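Local coordinates for hypothetical membrane spanning protein (Thermus thermophilus, PDB 2VPZ) that binds quinones in the membrane and probably serves as the membrane subunit that exchanges electrons with its partners in a polysulfide reductase-type complex, at residues G29-L34 against V158-L163; A164-S169 against Q223-P228. One frame throughout, in Å; residues are numbered along the deposited sequence.

Contact 1 of 2, residues G29-L34 against V158-L163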
loop_
_atom_site.group_PDB
_atom_site.type_symbol
_atom_site.label_atom_id
_atom_site.label_comp_id
_atom_site.label_asym_id
_atom_site.label_seq_id
_atom_site.Cartn_x
_atom_site.Cartn_y
_atom_site.Cartn_z
ATOM N N GLY C 29 -6.154 -10.008 -47.931
ATOM C CA GLY C 29 -4.885 -10.675 -47.685
ATOM C C GLY C 29 -4.719 -12.134 -48.103
ATOM O O GLY C 29 -3.709 -12.522 -48.710
ATOM N N GLY C 30 -5.721 -12.944 -47.773
ATOM C CA GLY C 30 -5.771 -14.344 -48.157
ATOM C C GLY C 30 -6.003 -14.573 -49.656
ATOM O O GLY C 30 -5.584 -15.597 -50.197
ATOM N N VAL C 31 -6.670 -13.668 -50.357
ATOM C CA VAL C 31 -6.829 -13.873 -51.805
ATOM C C VAL C 31 -5.494 -13.453 -52.492
ATOM O O VAL C 31 -5.091 -14.048 -53.504
ATOM C CB VAL C 31 -8.113 -13.140 -52.403
ATOM C CG1 VAL C 31 -8.023 -13.024 -53.938
ATOM C CG2 VAL C 31 -9.383 -13.951 -52.022
ATOM N N ALA C 32 -4.789 -12.482 -51.923
ATOM C CA ALA C 32 -3.478 -12.073 -52.431
ATOM C C ALA C 32 -2.457 -13.237 -52.185
ATOM O O ALA C 32 -1.467 -13.350 -52.911
ATOM C CB ALA C 32 -2.973 -10.771 -51.729
ATOM N N LEU C 33 -2.702 -14.090 -51.183
ATOM C CA LEU C 33 -1.807 -15.243 -50.931
ATOM C C LEU C 33 -2.076 -16.312 -52.023
ATOM O O LEU C 33 -1.139 -16.902 -52.575
ATOM C CB LEU C 33 -1.990 -15.865 -49.503
ATOM C CG LEU C 33 -1.088 -17.091 -49.182
ATOM C CD1 LEU C 33 0.371 -16.653 -48.976
ATOM C CD2 LEU C 33 -1.586 -17.855 -47.941
ATOM N N LEU C 34 -3.358 -16.535 -52.326
ATOM C CA LEU C 34 -3.784 -17.456 -53.373
ATOM C C LEU C 34 -3.193 -17.031 -54.741
ATOM O O LEU C 34 -2.604 -17.859 -55.447
ATOM C CB LEU C 34 -5.314 -17.538 -53.461
ATOM C CG LEU C 34 -5.983 -18.210 -52.249
ATOM C CD1 LEU C 34 -7.377 -18.731 -52.647
ATOM C CD2 LEU C 34 -5.095 -19.368 -51.723
ATOM N N VAL C 158 -9.707 -19.225 -44.226
ATOM C CA VAL C 158 -11.016 -19.835 -44.432
ATOM C C VAL C 158 -11.896 -18.887 -45.343
ATOM O O VAL C 158 -12.666 -19.366 -46.189
ATOM C CB VAL C 158 -11.726 -20.128 -43.063
ATOM C CG1 VAL C 158 -13.078 -20.793 -43.291
ATOM C CG2 VAL C 158 -10.814 -21.030 -42.183
ATOM N N LEU C 159 -11.751 -17.562 -45.204
ATOM C CA LEU C 159 -12.491 -16.592 -46.051
ATOM C C LEU C 159 -12.044 -16.652 -47.532
ATOM O O LEU C 159 -12.883 -16.719 -48.424
ATOM C CB LEU C 159 -12.370 -15.131 -45.549
ATOM C CG LEU C 159 -13.001 -14.771 -44.192
ATOM C CD1 LEU C 159 -12.867 -13.267 -43.901
ATOM C CD2 LEU C 159 -14.474 -15.187 -44.173
ATOM N N ALA C 160 -10.741 -16.605 -47.783
ATOM C CA ALA C 160 -10.242 -16.663 -49.156
ATOM C C ALA C 160 -10.573 -17.994 -49.885
ATOM O O ALA C 160 -11.068 -17.984 -51.027
ATOM C CB ALA C 160 -8.708 -16.397 -49.209
ATOM N N LEU C 161 -10.312 -19.124 -49.231
ATOM C CA LEU C 161 -10.570 -20.459 -49.796
ATOM C C LEU C 161 -12.083 -20.761 -49.954
ATOM O O LEU C 161 -12.495 -21.488 -50.878
ATOM C CB LEU C 161 -9.856 -21.561 -48.969
ATOM C CG LEU C 161 -8.301 -21.604 -49.014
ATOM C CD1 LEU C 161 -7.722 -22.516 -47.905
ATOM C CD2 LEU C 161 -7.835 -22.071 -50.408
ATOM N N GLY C 162 -12.888 -20.199 -49.056
ATOM C CA GLY C 162 -14.332 -20.340 -49.106
ATOM C C GLY C 162 -14.892 -19.629 -50.339
ATOM O O GLY C 162 -15.841 -20.108 -50.975
ATOM N N LEU C 163 -14.289 -18.489 -50.686
ATOM C CA LEU C 163 -14.635 -17.653 -51.860
ATOM C C LEU C 163 -14.189 -18.395 -53.166
ATOM O O LEU C 163 -14.976 -18.541 -54.123
ATOM C CB LEU C 163 -13.960 -16.252 -51.762
ATOM C CG LEU C 163 -14.393 -15.027 -52.586
ATOM C CD1 LEU C 163 -13.272 -14.590 -53.537
ATOM C CD2 LEU C 163 -15.690 -15.315 -53.369
#

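Contact 2 of 2, residues A164-S169 against Q223-P228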
loop_
_atom_site.group_PDB
_atom_site.type_symbol
_atom_site.label_atom_id
_atom_site.label_comp_id
_atom_site.label_asym_id
_atom_site.label_seq_id
_atom_site.Cartn_x
_atom_site.Cartn_y
_atom_site.Cartn_z
ATOM N N ALA C 164 -12.939 -18.870 -53.168
ATOM C CA ALA C 164 -12.347 -19.629 -54.280
ATOM C C ALA C 164 -13.213 -20.839 -54.655
ATOM O O ALA C 164 -13.373 -21.146 -55.841
ATOM C CB ALA C 164 -10.903 -20.106 -53.907
ATOM N N ALA C 165 -13.774 -21.520 -53.652
ATOM C CA ALA C 165 -14.642 -22.692 -53.858
ATOM C C ALA C 165 -16.054 -22.351 -54.379
ATOM O O ALA C 165 -16.712 -23.191 -55.000
ATOM C CB ALA C 165 -14.751 -23.530 -52.563
ATOM N N LEU C 166 -16.535 -21.132 -54.120
ATOM C CA LEU C 166 -17.847 -20.699 -54.616
ATOM C C LEU C 166 -17.666 -20.377 -56.144
ATOM O O LEU C 166 -18.553 -20.667 -56.962
ATOM C CB LEU C 166 -18.406 -19.504 -53.791
ATOM C CG LEU C 166 -18.901 -19.834 -52.351
ATOM C CD1 LEU C 166 -19.331 -18.556 -51.595
ATOM C CD2 LEU C 166 -20.064 -20.838 -52.414
ATOM N N LEU C 167 -16.493 -19.838 -56.491
ATOM C CA LEU C 167 -16.086 -19.520 -57.865
ATOM C C LEU C 167 -15.678 -20.847 -58.611
ATOM O O LEU C 167 -15.132 -20.830 -59.721
ATOM C CB LEU C 167 -14.931 -18.478 -57.879
ATOM C CG LEU C 167 -15.158 -17.166 -57.088
ATOM C CD1 LEU C 167 -14.037 -16.146 -57.365
ATOM C CD2 LEU C 167 -16.525 -16.553 -57.445
ATOM N N LYS C 168 -15.966 -21.983 -57.969
ATOM C CA LYS C 168 -15.708 -23.340 -58.481
ATOM C C LYS C 168 -14.259 -23.798 -58.791
ATOM O O LYS C 168 -14.054 -24.714 -59.596
ATOM C CB LYS C 168 -16.652 -23.644 -59.674
ATOM C CG LYS C 168 -18.180 -23.711 -59.355
ATOM C CD LYS C 168 -18.594 -24.863 -58.408
ATOM C CE LYS C 168 -20.044 -24.694 -57.910
ATOM N NZ LYS C 168 -20.296 -25.322 -56.572
ATOM N N SER C 169 -13.253 -23.160 -58.184
ATOM C CA SER C 169 -11.861 -23.596 -58.381
ATOM C C SER C 169 -11.793 -24.973 -57.653
ATOM O O SER C 169 -12.145 -25.070 -56.462
ATOM C CB SER C 169 -10.848 -22.575 -57.796
ATOM O OG SER C 169 -10.939 -21.325 -58.445
ATOM N N GLN C 223 -22.640 -31.303 -46.529
ATOM C CA GLN C 223 -23.101 -31.197 -47.938
ATOM C C GLN C 223 -22.158 -30.241 -48.744
ATOM O O GLN C 223 -21.841 -29.129 -48.295
ATOM C CB GLN C 223 -24.611 -30.736 -48.041
ATOM C CG GLN C 223 -25.314 -30.819 -49.472
ATOM C CD GLN C 223 -26.158 -32.096 -49.736
ATOM O OE1 GLN C 223 -26.295 -32.965 -48.873
ATOM N NE2 GLN C 223 -26.735 -32.194 -50.946
ATOM N N GLU C 224 -21.693 -30.746 -49.892
ATOM C CA GLU C 224 -20.796 -30.082 -50.863
ATOM C C GLU C 224 -21.077 -28.569 -51.091
ATOM O O GLU C 224 -20.205 -27.754 -50.806
ATOM C CB GLU C 224 -20.791 -30.833 -52.227
ATOM C CG GLU C 224 -19.672 -30.457 -53.254
ATOM C CD GLU C 224 -18.289 -31.006 -52.871
ATOM O OE1 GLU C 224 -18.014 -31.128 -51.660
ATOM O OE2 GLU C 224 -17.476 -31.297 -53.789
ATOM N N ARG C 225 -22.256 -28.156 -51.564
ATOM C CA ARG C 225 -22.462 -26.717 -51.768
ATOM C C ARG C 225 -22.998 -25.820 -50.596
ATOM O O ARG C 225 -23.379 -24.660 -50.811
ATOM C CB ARG C 225 -23.211 -26.409 -53.115
ATOM C CG ARG C 225 -22.550 -25.252 -53.942
ATOM C CD ARG C 225 -23.583 -24.241 -54.510
ATOM N NE ARG C 225 -23.355 -22.814 -54.218
ATOM C CZ ARG C 225 -24.069 -21.811 -54.737
ATOM N NH1 ARG C 225 -25.055 -22.081 -55.575
ATOM N NH2 ARG C 225 -23.822 -20.538 -54.414
ATOM N N LEU C 226 -23.025 -26.353 -49.361
ATOM C CA LEU C 226 -23.366 -25.575 -48.116
ATOM C C LEU C 226 -22.008 -25.246 -47.483
ATOM O O LEU C 226 -21.818 -24.211 -46.828
ATOM C CB LEU C 226 -24.150 -26.339 -47.016
ATOM C CG LEU C 226 -25.488 -27.073 -47.117
ATOM C CD1 LEU C 226 -25.787 -27.844 -45.808
ATOM C CD2 LEU C 226 -26.636 -26.088 -47.465
ATOM N N ALA C 227 -21.079 -26.187 -47.647
ATOM C CA ALA C 227 -19.717 -26.115 -47.108
ATOM C C ALA C 227 -19.008 -24.719 -47.226
ATOM O O ALA C 227 -18.398 -24.322 -46.227
ATOM C CB ALA C 227 -18.858 -27.278 -47.644
ATOM N N PRO C 228 -18.976 -24.036 -48.424
ATOM C CA PRO C 228 -18.323 -22.711 -48.427
ATOM C C PRO C 228 -19.115 -21.571 -47.714
ATOM O O PRO C 228 -18.525 -20.619 -47.176
ATOM C CB PRO C 228 -18.141 -22.367 -49.903
ATOM C CG PRO C 228 -17.974 -23.671 -50.567
ATOM C CD PRO C 228 -18.949 -24.614 -49.777
#

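Contact 1 of 2, residues G29-L34 against V158-L163
With chi1 at 163°, Val31 holds CG1 anti to the backbone N and CG2 beside it, where CG2 meets CB of Ala160 at 3.8 Å. Leu34 puts CG in the corresponding place, anti to the carbonyl carbon (chi1 -68°), and Leu161 does the same on the partner helix; the two side chains cross at a slant, CD1 of Leu34 lying 4.0 Å from CD2 of Leu161. The same Ala160 methyl makes the closest approach of the two segments. It points toward the other helix and comes to rest on bare backbone, 3.3 Å from the carbonyl carbon of Gly30 and 3.6 Å from N of Val31. Gly30 has no side chain to stand in its way, and the CA atoms of Gly30 and Ala160 come within 5.1 Å of each other. Further along, CD1 of Leu163 comes within 4.2 Å of Val31 CG2. No hydrogen bond joins the two segments, and the contact rests on close apolar packing. Val31 also packs on Tyr52, Ala53 and Leu56 of helix 46-65, while Leu161 leans on Pro175 and Leu179 of helix 175-189. The segment axes approach to 8.2 Å at a crossing angle of -61°: two predicted transmembrane helices crossing closely where glycine meets alanine, within the helical bundle of a polysulfide reductase-family membrane subunit.

Contact 2 of 2, residues A164-S169 against Q223-P228
A Schellman motif ends helix 148-166 here, and the residues around it pack against the turn that leads into helix 227-245. Leu166 carries most of the contact: its CD2 lies 3.5 Å from CB of Pro228, and its CG is almost as near. The leucine branch and the proline ring meet at a slant. CG of Leu166 stands anti to the carbonyl carbon (chi1 -72°), which carries the branch end to the ring. Ala165 adds its methyl from the neighbouring position, CB to CG of Pro228 at 3.8 Å, so that the ring is touched by two consecutive residues. The motif itself is built from Ser169 N to Ala164 O at 3.1 Å and a weak bond from Lys168 N to Ala165 O, with Lys168 at positive phi as the C-prime residue. From that position the bent chain of Lys168 reaches across Arg225 at about a right angle, and NZ comes 3.5 Å from the aliphatic CG of Arg225. NZ stays 4.6 Å from Arg225 NE, so the like charges are not in direct contact, although they probably disfavour a closer approach. CD2 of Leu166 reaches the guanidinium at its edge, near its plane, 4.2 Å from NE. Ser169 OG is hydrogen-bonded to Tyr49 OH of helix 46-65. In the turn, Gln223 O accepts from both Leu226 N and Ala227 N.

In the fold
Starting from the N terminus, the chain enters helix 16-41, which supplies the first half of contact 1, then runs through helices 46-65, 88-107 and 117-136 before helix 148-166 returns to close that loop of 123 residues. The same helix goes straight on into contact 2, whose own loop of 53 residues takes in helices 175-189, 196-205 and 210-217 and closes at the turn leading into helix 227-245. The two loops thus follow in series and neither encloses the other. Helix 148-166 bridges them, its later turns meeting helix 16-41. The centres of the two contacts lie about 13 Å apart; Gly162 O packs 3.4 Å from Pro228 CB, and Leu34 CD1 touches Ala164 CB at 4.0 Å.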